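Local coordinates for contact-dependent inhibitor I (Escherichia coli NC101, PDB 5I4Q), which probably protects the cell by binding and neutralising the toxin domain of its cognate contact-dependent inhibitor A, with which it forms a complex, at residues C31-V36 with L102-A107; L50-F55 with Y89-W94; R56-L61 with D78-L83. All coordinates share one frame; numbering follows the deposited sequence.

Contact 1: residues C31-V36 with L102-A107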
loop_
_atom_site.group_PDB
_atom_site.type_symbol
_atom_site.label_atom_id
_atom_site.label_comp_id
_atom_site.label_asym_id
_atom_site.label_seq_id
_atom_site.Cartn_x
_atom_site.Cartn_y
_atom_site.Cartn_z
ATOM N N CYS B 31 3.807 -22.510 -0.826
ATOM C CA CYS B 31 3.607 -23.396 0.327
ATOM C C CYS B 31 2.205 -24.101 0.290
ATOM O O CYS B 31 2.053 -25.293 0.559
ATOM C CB CYS B 31 3.786 -22.583 1.606
ATOM S SG CYS B 31 4.419 -23.522 3.002
ATOM N N ILE B 32 1.197 -23.354 -0.109
ATOM C CA ILE B 32 -0.128 -23.887 -0.270
ATOM C C ILE B 32 -0.214 -24.882 -1.432
ATOM O O ILE B 32 -0.866 -25.893 -1.267
ATOM C CB ILE B 32 -1.138 -22.772 -0.489
ATOM C CG1 ILE B 32 -1.308 -21.974 0.802
ATOM C CG2 ILE B 32 -2.431 -23.350 -1.005
ATOM C CD1 ILE B 32 -2.022 -20.644 0.591
ATOM N N GLU B 33 0.443 -24.605 -2.572
ATOM C CA GLU B 33 0.461 -25.534 -3.724
ATOM C C GLU B 33 1.001 -26.904 -3.303
ATOM O O GLU B 33 0.506 -27.928 -3.737
ATOM C CB GLU B 33 1.338 -25.017 -4.866
ATOM C CG GLU B 33 0.782 -23.856 -5.677
ATOM C CD GLU B 33 1.759 -23.361 -6.757
ATOM O OE1 GLU B 33 3.004 -23.442 -6.560
ATOM O OE2 GLU B 33 1.275 -22.883 -7.805
ATOM N N SER B 34 2.024 -26.874 -2.465
ATOM C CA SER B 34 2.704 -28.055 -1.936
ATOM C C SER B 34 1.867 -28.815 -0.908
ATOM O O SER B 34 1.871 -30.030 -0.935
ATOM C CB SER B 34 4.074 -27.635 -1.358
ATOM O OG SER B 34 4.618 -28.572 -0.453
ATOM N N LEU B 35 1.158 -28.112 -0.020
ATOM C CA LEU B 35 0.226 -28.749 0.940
ATOM C C LEU B 35 -0.926 -29.415 0.277
ATOM O O LEU B 35 -1.343 -30.499 0.675
ATOM C CB LEU B 35 -0.360 -27.745 1.912
ATOM C CG LEU B 35 0.526 -27.409 3.085
ATOM C CD1 LEU B 35 -0.068 -26.221 3.815
ATOM C CD2 LEU B 35 0.667 -28.596 4.014
ATOM N N VAL B 36 -1.485 -28.733 -0.713
ATOM C CA VAL B 36 -2.547 -29.302 -1.533
ATOM C C VAL B 36 -2.034 -30.604 -2.179
ATOM O O VAL B 36 -2.714 -31.607 -2.116
ATOM C CB VAL B 36 -3.052 -28.308 -2.586
ATOM C CG1 VAL B 36 -4.018 -28.988 -3.564
ATOM C CG2 VAL B 36 -3.785 -27.106 -1.937
ATOM N N LEU B 102 -6.908 -32.161 -8.151
ATOM C CA LEU B 102 -7.092 -30.712 -8.062
ATOM C C LEU B 102 -5.859 -30.076 -7.386
ATOM O O LEU B 102 -5.494 -30.454 -6.258
ATOM C CB LEU B 102 -8.398 -30.351 -7.338
ATOM C CG LEU B 102 -8.744 -28.840 -7.285
ATOM C CD1 LEU B 102 -9.065 -28.331 -8.686
ATOM C CD2 LEU B 102 -9.901 -28.516 -6.349
ATOM N N ALA B 103 -5.238 -29.115 -8.092
ATOM C CA ALA B 103 -3.976 -28.487 -7.672
ATOM C C ALA B 103 -4.165 -27.180 -6.884
ATOM O O ALA B 103 -3.248 -26.718 -6.211
ATOM C CB ALA B 103 -3.093 -28.228 -8.897
ATOM N N TRP B 104 -5.344 -26.584 -6.978
ATOM C CA TRP B 104 -5.637 -25.314 -6.323
ATOM C C TRP B 104 -7.150 -25.268 -6.079
ATOM O O TRP B 104 -7.905 -25.708 -6.908
ATOM C CB TRP B 104 -5.212 -24.164 -7.235
ATOM C CG TRP B 104 -5.214 -22.847 -6.564
ATOM C CD1 TRP B 104 -6.170 -21.893 -6.656
ATOM C CD2 TRP B 104 -4.210 -22.324 -5.682
ATOM N NE1 TRP B 104 -5.844 -20.809 -5.877
ATOM C CE2 TRP B 104 -4.641 -21.042 -5.271
ATOM C CE3 TRP B 104 -2.990 -22.811 -5.197
ATOM C CZ2 TRP B 104 -3.886 -20.231 -4.410
ATOM C CZ3 TRP B 104 -2.251 -22.011 -4.320
ATOM C CH2 TRP B 104 -2.698 -20.727 -3.956
ATOM N N PRO B 105 -7.607 -24.734 -4.960
ATOM C CA PRO B 105 -9.055 -24.678 -4.730
ATOM C C PRO B 105 -9.894 -23.926 -5.773
ATOM O O PRO B 105 -9.524 -22.865 -6.242
ATOM C CB PRO B 105 -9.166 -23.969 -3.392
ATOM C CG PRO B 105 -7.881 -24.223 -2.729
ATOM C CD PRO B 105 -6.845 -24.284 -3.795
ATOM N N GLU B 106 -11.032 -24.512 -6.107
ATOM C CA GLU B 106 -12.002 -23.923 -7.018
ATOM C C GLU B 106 -13.242 -24.796 -6.972
ATOM O O GLU B 106 -13.187 -25.951 -6.579
ATOM C CB GLU B 106 -11.455 -23.837 -8.428
ATOM C CG GLU B 106 -10.600 -25.026 -8.789
ATOM C CD GLU B 106 -10.487 -25.243 -10.280
ATOM O OE1 GLU B 106 -9.488 -24.764 -10.864
ATOM O OE2 GLU B 106 -11.392 -25.896 -10.849
ATOM N N ALA B 107 -14.370 -24.238 -7.367
ATOM C CA ALA B 107 -15.660 -24.962 -7.263
ATOM C C ALA B 107 -15.787 -26.018 -8.351
ATOM O O ALA B 107 -15.410 -25.761 -9.509
ATOM C CB ALA B 107 -16.818 -23.981 -7.354
#
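The six-membered part of the Trp104 indole lies against Ile32 and Glu33, where the extended C-terminal tail of an all-helical protein folds back over the last third of its long first helix, 4-40. Ile32 makes the closest apolar touch, its branch methyl CG2 standing 3.6 Å from Trp104 CZ3. That methyl is anti to the backbone N, and the beta-branched side chain thus presents a methyl close to the helix surface, where the rim atoms CZ3 and CH2 of the indole can come against it. Next along the helix, Glu33 meets the ring with its aliphatic part: CG sits 3.8 Å from Trp104 CZ3, while the extended chain carries the carboxylate off with its plane almost perpendicular (88°) to the indole. Both approaches to the ring are oblique.

Further outward, Pro105 folds back on its neighbour, its CD 3.5 Å above the plane of the Trp104 ring, toward its rim. Arg75 makes a cation-pi contact with the same indole and a long, weak ion pair with the Glu33 carboxylate. Leu79 of helix 74-82 touches both Ile32 and Trp104, so the tail is wedged between helices. A turn along from Ile32, Val36 meets backbone in this tail, an arrangement suited to a short, branched residue: its methyl CG1 lies 3.4 Å from Leu102 O and 3.6 Å from Ala103 O.

Contact 2: residues L50-F55 with Y89-W94; sequences LFDDLF and YSRKYW
Arg91 reaches across to Asp52 and grips a single carboxylate oxygen with two nitrogens. The main bond of this salt bridge runs from Arg91 NH2 to Asp52 OD1, 2.8 Å long and fairly straight at 160°, and meets the oxygen nearly along its C-O direction. The second, from Arg91 NH1 to the same OD1, is longer (3.2 Å) and more bent (136°), arriving from above the carboxylate plane. OD1 nevertheless lies in the guanidinium plane, while the two flat groups are well tilted from each other. Arg91 has further partners: NE forms a salt bridge with Asp86 and NH1 a hydrogen bond with Gln48, so the guanidinium is fixed from several directions and its charge is probably well balanced by the two acids.

Arginine suits this place because its long chain also packs. Extended from CG to NE, it runs alongside Phe51, head to tail, placing CG over the centre of the Phe51 ring, a CH-pi contact 4.0 Å from the centroid. Toward the end of the arginine, Phe51 CB lies over one face of the guanidinium, 3.5 Å from Arg91 NH1. Phe55 approaches obliquely from the next turn, its CE2 3.8 Å from Arg91 NE, and its CZ nears Ser90, whose hydroxyl is bonded to Arg85 O. At the edge of the Phe51 ring, CE1 meets Trp94 CB at 4.0 Å.

Ile39 of helix 4-40 also packs on Phe51. The segment axes run 12.0 Å apart, a spacing filled by Phe51, Phe55 and the long chain of Arg91, and cross at 102°: a near-perpendicular helix-helix packing in an all-alpha fold, in which aromatic side chains pack along the arginine and the salt bridge ends at exposed Asp52.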
loop_
_atom_site.group_PDB
_atom_site.type_symbol
_atom_site.label_atom_id
_atom_site.label_comp_id
_atom_site.label_asym_id
_atom_site.label_seq_id
_atom_site.Cartn_x
_atom_site.Cartn_y
_atom_site.Cartn_z
ATOM N N LEU B 50 -1.989 -31.661 7.942
ATOM C CA LEU B 50 -1.696 -30.923 6.750
ATOM C C LEU B 50 -2.793 -29.922 6.475
ATOM O O LEU B 50 -2.519 -28.830 6.043
ATOM C CB LEU B 50 -1.507 -31.845 5.537
ATOM C CG LEU B 50 -0.330 -32.838 5.604
ATOM C CD1 LEU B 50 -0.454 -33.835 4.461
ATOM C CD2 LEU B 50 1.009 -32.097 5.546
ATOM N N PHE B 51 -4.026 -30.302 6.751
ATOM C CA PHE B 51 -5.164 -29.415 6.623
ATOM C C PHE B 51 -5.055 -28.333 7.678
ATOM O O PHE B 51 -5.346 -27.201 7.391
ATOM C CB PHE B 51 -6.480 -30.161 6.830
ATOM C CG PHE B 51 -7.079 -30.722 5.587
ATOM C CD1 PHE B 51 -7.491 -29.897 4.577
ATOM C CD2 PHE B 51 -7.300 -32.053 5.461
ATOM C CE1 PHE B 51 -8.079 -30.397 3.428
ATOM C CE2 PHE B 51 -7.900 -32.579 4.323
ATOM C CZ PHE B 51 -8.303 -31.737 3.301
ATOM N N ASP B 52 -4.592 -28.673 8.878
ATOM C CA ASP B 52 -4.446 -27.673 9.943
ATOM C C ASP B 52 -3.515 -26.542 9.507
ATOM O O ASP B 52 -3.821 -25.368 9.726
ATOM C CB ASP B 52 -3.878 -28.297 11.227
ATOM C CG ASP B 52 -4.839 -29.330 11.913
ATOM O OD1 ASP B 52 -6.076 -29.418 11.599
ATOM O OD2 ASP B 52 -4.330 -30.050 12.807
ATOM N N ASP B 53 -2.393 -26.907 8.875
ATOM C CA ASP B 53 -1.450 -25.924 8.273
ATOM C C ASP B 53 -2.098 -25.135 7.132
ATOM O O ASP B 53 -1.994 -23.932 7.079
ATOM C CB ASP B 53 -0.179 -26.588 7.727
ATOM C CG ASP B 53 0.666 -27.246 8.809
ATOM O OD1 ASP B 53 0.534 -26.894 10.018
ATOM O OD2 ASP B 53 1.476 -28.135 8.452
ATOM N N LEU B 54 -2.790 -25.828 6.241
ATOM C CA LEU B 54 -3.452 -25.182 5.129
ATOM C C LEU B 54 -4.465 -24.164 5.598
ATOM O O LEU B 54 -4.474 -23.053 5.118
ATOM C CB LEU B 54 -4.148 -26.238 4.290
ATOM C CG LEU B 54 -4.933 -25.718 3.099
ATOM C CD1 LEU B 54 -3.995 -24.966 2.167
ATOM C CD2 LEU B 54 -5.559 -26.849 2.325
ATOM N N PHE B 55 -5.342 -24.529 6.521
ATOM C CA PHE B 55 -6.329 -23.552 7.007
ATOM C C PHE B 55 -5.769 -22.445 7.866
ATOM O O PHE B 55 -6.364 -21.333 7.947
ATOM C CB PHE B 55 -7.472 -24.249 7.746
ATOM C CG PHE B 55 -8.324 -25.110 6.859
ATOM C CD1 PHE B 55 -9.117 -24.527 5.899
ATOM C CD2 PHE B 55 -8.372 -26.477 7.022
ATOM C CE1 PHE B 55 -9.946 -25.288 5.095
ATOM C CE2 PHE B 55 -9.163 -27.264 6.185
ATOM C CZ PHE B 55 -9.969 -26.662 5.234
ATOM N N TYR B 89 -16.541 -31.711 7.279
ATOM C CA TYR B 89 -17.309 -31.863 6.050
ATOM C C TYR B 89 -16.642 -31.157 4.904
ATOM O O TYR B 89 -16.683 -31.655 3.780
ATOM C CB TYR B 89 -18.788 -31.433 6.247
ATOM C CG TYR B 89 -19.465 -32.281 7.298
ATOM C CD1 TYR B 89 -19.958 -33.546 6.978
ATOM C CD2 TYR B 89 -19.546 -31.849 8.623
ATOM C CE1 TYR B 89 -20.530 -34.352 7.929
ATOM C CE2 TYR B 89 -20.108 -32.636 9.590
ATOM C CZ TYR B 89 -20.595 -33.900 9.249
ATOM O OH TYR B 89 -21.184 -34.695 10.245
ATOM N N SER B 90 -15.993 -30.026 5.169
ATOM C CA SER B 90 -15.244 -29.343 4.107
ATOM C C SER B 90 -13.947 -30.102 3.856
ATOM O O SER B 90 -13.505 -30.229 2.716
ATOM C CB SER B 90 -14.987 -27.874 4.451
ATOM O OG SER B 90 -13.961 -27.714 5.441
ATOM N N ARG B 91 -13.326 -30.617 4.916
ATOM C CA ARG B 91 -12.109 -31.444 4.732
ATOM C C ARG B 91 -12.343 -32.695 3.903
ATOM O O ARG B 91 -11.500 -33.054 3.048
ATOM C CB ARG B 91 -11.469 -31.825 6.062
ATOM C CG ARG B 91 -10.841 -30.622 6.766
ATOM C CD ARG B 91 -10.557 -30.927 8.218
ATOM N NE ARG B 91 -9.897 -29.812 8.842
ATOM C CZ ARG B 91 -8.785 -29.861 9.561
ATOM N NH1 ARG B 91 -8.143 -31.002 9.773
ATOM N NH2 ARG B 91 -8.304 -28.745 10.073
ATOM N N LYS B 92 -13.465 -33.357 4.138
ATOM C CA LYS B 92 -13.829 -34.544 3.375
ATOM C C LYS B 92 -13.912 -34.152 1.888
ATOM O O LYS B 92 -13.389 -34.831 1.024
ATOM C CB LYS B 92 -15.169 -35.087 3.905
ATOM C CG LYS B 92 -15.384 -36.590 3.898
ATOM C CD LYS B 92 -14.335 -37.388 4.695
ATOM C CE LYS B 92 -14.358 -38.901 4.405
ATOM N NZ LYS B 92 -13.316 -39.642 5.176
ATOM N N TYR B 93 -14.583 -33.037 1.601
ATOM C CA TYR B 93 -14.760 -32.554 0.231
ATOM C C TYR B 93 -13.417 -32.201 -0.429
ATOM O O TYR B 93 -13.138 -32.601 -1.549
ATOM C CB TYR B 93 -15.671 -31.320 0.230
ATOM C CG TYR B 93 -15.814 -30.638 -1.102
ATOM C CD1 TYR B 93 -16.606 -31.189 -2.116
ATOM C CD2 TYR B 93 -15.208 -29.418 -1.350
ATOM C CE1 TYR B 93 -16.751 -30.553 -3.352
ATOM C CE2 TYR B 93 -15.367 -28.763 -2.567
ATOM C CZ TYR B 93 -16.132 -29.320 -3.566
ATOM O OH TYR B 93 -16.273 -28.667 -4.786
ATOM N N TRP B 94 -12.587 -31.445 0.260
ATOM C CA TRP B 94 -11.321 -30.994 -0.340
ATOM C C TRP B 94 -10.369 -32.156 -0.489
ATOM O O TRP B 94 -9.672 -32.247 -1.499
ATOM C CB TRP B 94 -10.708 -29.837 0.455
ATOM C CG TRP B 94 -11.498 -28.541 0.305
ATOM C CD1 TRP B 94 -12.097 -27.832 1.309
ATOM C CD2 TRP B 94 -11.770 -27.829 -0.907
ATOM N NE1 TRP B 94 -12.732 -26.727 0.792
ATOM C CE2 TRP B 94 -12.546 -26.705 -0.569
ATOM C CE3 TRP B 94 -11.443 -28.038 -2.239
ATOM C CZ2 TRP B 94 -13.033 -25.801 -1.532
ATOM C CZ3 TRP B 94 -11.903 -27.131 -3.198
ATOM C CH2 TRP B 94 -12.675 -26.022 -2.834
#

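Contact 3: residues R56-L61 with D78-L83; sequences RMQSEL and DLIYHL
Gln58 points toward the last turn of helix 74-82, and its amide nitrogen NE2 gives a hydrogen bond of 2.9 Å to Ile80 O. The bond uses a lone pair of the carbonyl, in the carbonyl plane, with an N-H...O angle of 149°; seen from the amide, the oxygen is tilted slightly out of plane. CG is anti to the backbone N and the chain then bends at chi2 (-72°), which turns the amide toward Ile80 while CG stays against Leu83, 3.8 Å from its CB. A glutamine suits the spot, as its methylenes pack on a leucine while its amide serves a carbonyl near the helix terminus. NE2 has a second acceptor, Asp84 OD1, just beyond that helix.

Here, in the core of this all-alpha fold, segments 56-61 and 78-82 cross steeply, with axes 9.4 Å apart and 116° between their directions. Ser59 and Tyr81 beside it hydrogen-bond Lys31 and Glu73 of the inhibitor A chain. One turn on from Gln58, Leu61 shares its side chain between two neighbours. Its CB meets Ile80 CG1 at 3.8 Å, and its CD1 reaches Leu79 CD2 at 4.1 Å, those two leucines crossing at about a right angle. Leu25 and Tyr28 of helix 4-40 also touch Leu61. The far end of Ile80 rests on backbone, its CD1 3.4 Å from Leu61 O.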
loop_
_atom_site.group_PDB
_atom_site.type_symbol
_atom_site.label_atom_id
_atom_site.label_comp_id
_atom_site.label_asym_id
_atom_site.label_seq_id
_atom_site.Cartn_x
_atom_site.Cartn_y
_atom_site.Cartn_z
ATOM N N ARG B 56 -4.657 -22.730 8.542
ATOM C CA ARG B 56 -3.972 -21.724 9.353
ATOM C C ARG B 56 -3.469 -20.626 8.407
ATOM O O ARG B 56 -3.584 -19.442 8.709
ATOM C CB ARG B 56 -2.819 -22.300 10.133
ATOM C CG ARG B 56 -2.197 -21.335 11.141
ATOM C CD ARG B 56 -0.813 -21.764 11.624
ATOM N NE ARG B 56 0.229 -21.406 10.671
ATOM C CZ ARG B 56 0.961 -22.240 9.930
ATOM N NH1 ARG B 56 1.856 -21.716 9.096
ATOM N NH2 ARG B 56 0.819 -23.567 9.994
HETATM N N MSE B 57 -2.976 -21.038 7.251
HETATM C CA MSE B 57 -2.510 -20.094 6.250
HETATM C C MSE B 57 -3.635 -19.292 5.659
HETATM O O MSE B 57 -3.471 -18.135 5.441
HETATM C CB MSE B 57 -1.724 -20.802 5.132
HETATM C CG MSE B 57 -0.443 -21.321 5.764
HETATM SE SE MSE B 57 0.839 -21.975 4.386
HETATM C CE MSE B 57 2.069 -22.938 5.638
ATOM N N GLN B 58 -4.726 -19.948 5.321
ATOM C CA GLN B 58 -5.881 -19.281 4.820
ATOM C C GLN B 58 -6.325 -18.236 5.841
ATOM O O GLN B 58 -6.686 -17.151 5.468
ATOM C CB GLN B 58 -6.999 -20.281 4.492
ATOM C CG GLN B 58 -8.337 -19.692 3.991
ATOM C CD GLN B 58 -9.170 -18.984 5.037
ATOM O OE1 GLN B 58 -9.015 -19.198 6.236
ATOM N NE2 GLN B 58 -10.061 -18.113 4.592
ATOM N N SER B 59 -6.286 -18.581 7.122
ATOM C CA SER B 59 -6.744 -17.676 8.202
ATOM C C SER B 59 -5.913 -16.458 8.272
ATOM O O SER B 59 -6.447 -15.370 8.475
ATOM C CB SER B 59 -6.783 -18.350 9.558
ATOM O OG SER B 59 -7.752 -19.397 9.502
ATOM N N GLU B 60 -4.627 -16.607 8.027
ATOM C CA GLU B 60 -3.773 -15.471 8.039
ATOM C C GLU B 60 -4.049 -14.611 6.811
ATOM O O GLU B 60 -3.954 -13.383 6.880
ATOM C CB GLU B 60 -2.318 -15.922 8.076
ATOM C CG GLU B 60 -1.946 -16.604 9.372
ATOM C CD GLU B 60 -0.651 -17.454 9.305
ATOM O OE1 GLU B 60 0.023 -17.509 8.263
ATOM O OE2 GLU B 60 -0.293 -18.058 10.338
ATOM N N LEU B 61 -4.304 -15.265 5.654
ATOM C CA LEU B 61 -4.580 -14.520 4.439
ATOM C C LEU B 61 -5.922 -13.797 4.561
ATOM O O LEU B 61 -6.082 -12.697 4.084
ATOM C CB LEU B 61 -4.550 -15.410 3.227
ATOM C CG LEU B 61 -3.140 -15.847 2.838
ATOM C CD1 LEU B 61 -3.205 -17.052 1.959
ATOM C CD2 LEU B 61 -2.315 -14.814 2.132
ATOM N N ASP B 78 -9.602 -16.078 -4.469
ATOM C CA ASP B 78 -10.378 -17.293 -4.619
ATOM C C ASP B 78 -10.023 -18.306 -3.575
ATOM O O ASP B 78 -10.920 -18.910 -2.987
ATOM C CB ASP B 78 -10.192 -17.907 -6.001
ATOM C CG ASP B 78 -10.840 -17.075 -7.095
ATOM O OD1 ASP B 78 -11.738 -16.222 -6.812
ATOM O OD2 ASP B 78 -10.437 -17.261 -8.257
ATOM N N LEU B 79 -8.744 -18.457 -3.299
ATOM C CA LEU B 79 -8.331 -19.332 -2.237
ATOM C C LEU B 79 -8.902 -18.942 -0.868
ATOM O O LEU B 79 -9.362 -19.818 -0.112
ATOM C CB LEU B 79 -6.815 -19.388 -2.118
ATOM C CG LEU B 79 -6.464 -20.319 -0.947
ATOM C CD1 LEU B 79 -5.457 -21.369 -1.384
ATOM C CD2 LEU B 79 -6.051 -19.587 0.329
ATOM N N ILE B 80 -8.844 -17.652 -0.532
ATOM C CA ILE B 80 -9.388 -17.173 0.742
ATOM C C ILE B 80 -10.886 -17.499 0.888
ATOM O O ILE B 80 -11.351 -17.913 1.953
ATOM C CB ILE B 80 -9.172 -15.684 0.924
ATOM C CG1 ILE B 80 -7.675 -15.353 1.147
ATOM C CG2 ILE B 80 -10.003 -15.162 2.081
ATOM C CD1 ILE B 80 -7.437 -13.861 1.181
ATOM N N TYR B 81 -11.634 -17.340 -0.184
ATOM C CA TYR B 81 -13.044 -17.730 -0.169
ATOM C C TYR B 81 -13.220 -19.253 -0.031
ATOM O O TYR B 81 -13.804 -19.775 0.926
ATOM C CB TYR B 81 -13.740 -17.206 -1.434
ATOM C CG TYR B 81 -15.110 -17.778 -1.577
ATOM C CD1 TYR B 81 -16.204 -17.248 -0.852
ATOM C CD2 TYR B 81 -15.335 -18.885 -2.387
ATOM C CE1 TYR B 81 -17.464 -17.819 -0.938
ATOM C CE2 TYR B 81 -16.598 -19.444 -2.486
ATOM C CZ TYR B 81 -17.647 -18.904 -1.767
ATOM O OH TYR B 81 -18.863 -19.500 -1.859
ATOM N N HIS B 82 -12.726 -19.995 -0.989
ATOM C CA HIS B 82 -12.982 -21.461 -1.002
ATOM C C HIS B 82 -12.532 -22.232 0.235
ATOM O O HIS B 82 -13.178 -23.204 0.610
ATOM C CB HIS B 82 -12.329 -22.085 -2.207
ATOM C CG HIS B 82 -12.926 -21.641 -3.504
ATOM N ND1 HIS B 82 -14.206 -21.987 -3.880
ATOM C CD2 HIS B 82 -12.398 -20.960 -4.544
ATOM C CE1 HIS B 82 -14.457 -21.486 -5.076
ATOM N NE2 HIS B 82 -13.372 -20.868 -5.503
ATOM N N LEU B 83 -11.443 -21.803 0.873
ATOM C CA LEU B 83 -10.875 -22.520 2.015
ATOM C C LEU B 83 -11.193 -21.921 3.368
ATOM O O LEU B 83 -10.617 -22.320 4.371
ATOM C CB LEU B 83 -9.371 -22.612 1.856
ATOM C CG LEU B 83 -8.844 -23.598 0.782
ATOM C CD1 LEU B 83 -7.379 -23.926 1.037
ATOM C CD2 LEU B 83 -9.579 -24.900 0.748
#

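In the fold
From the N terminus the chain runs along helix 4-40, turns into helix 44-66, passes through the short helix 74-82 and then helix 88-99, and ends in the tail. Contact 1 closes the longest loop, joining the first helix to the tail; contact 2 is nested within it, tying helix 44-66 to helix 88-99, and contact 3 is nested within contact 2, tying helix 44-66 to helix 74-82. The three centres lie about 11 Å from one another. Leu35 of contact 1 packs on Leu50 and Leu54 of contact 2, and Leu83 of contact 3 touches Leu54 and Trp94. Segments 56-61, 78-83 and 89-94 also face the chain of contact-dependent inhibitor A.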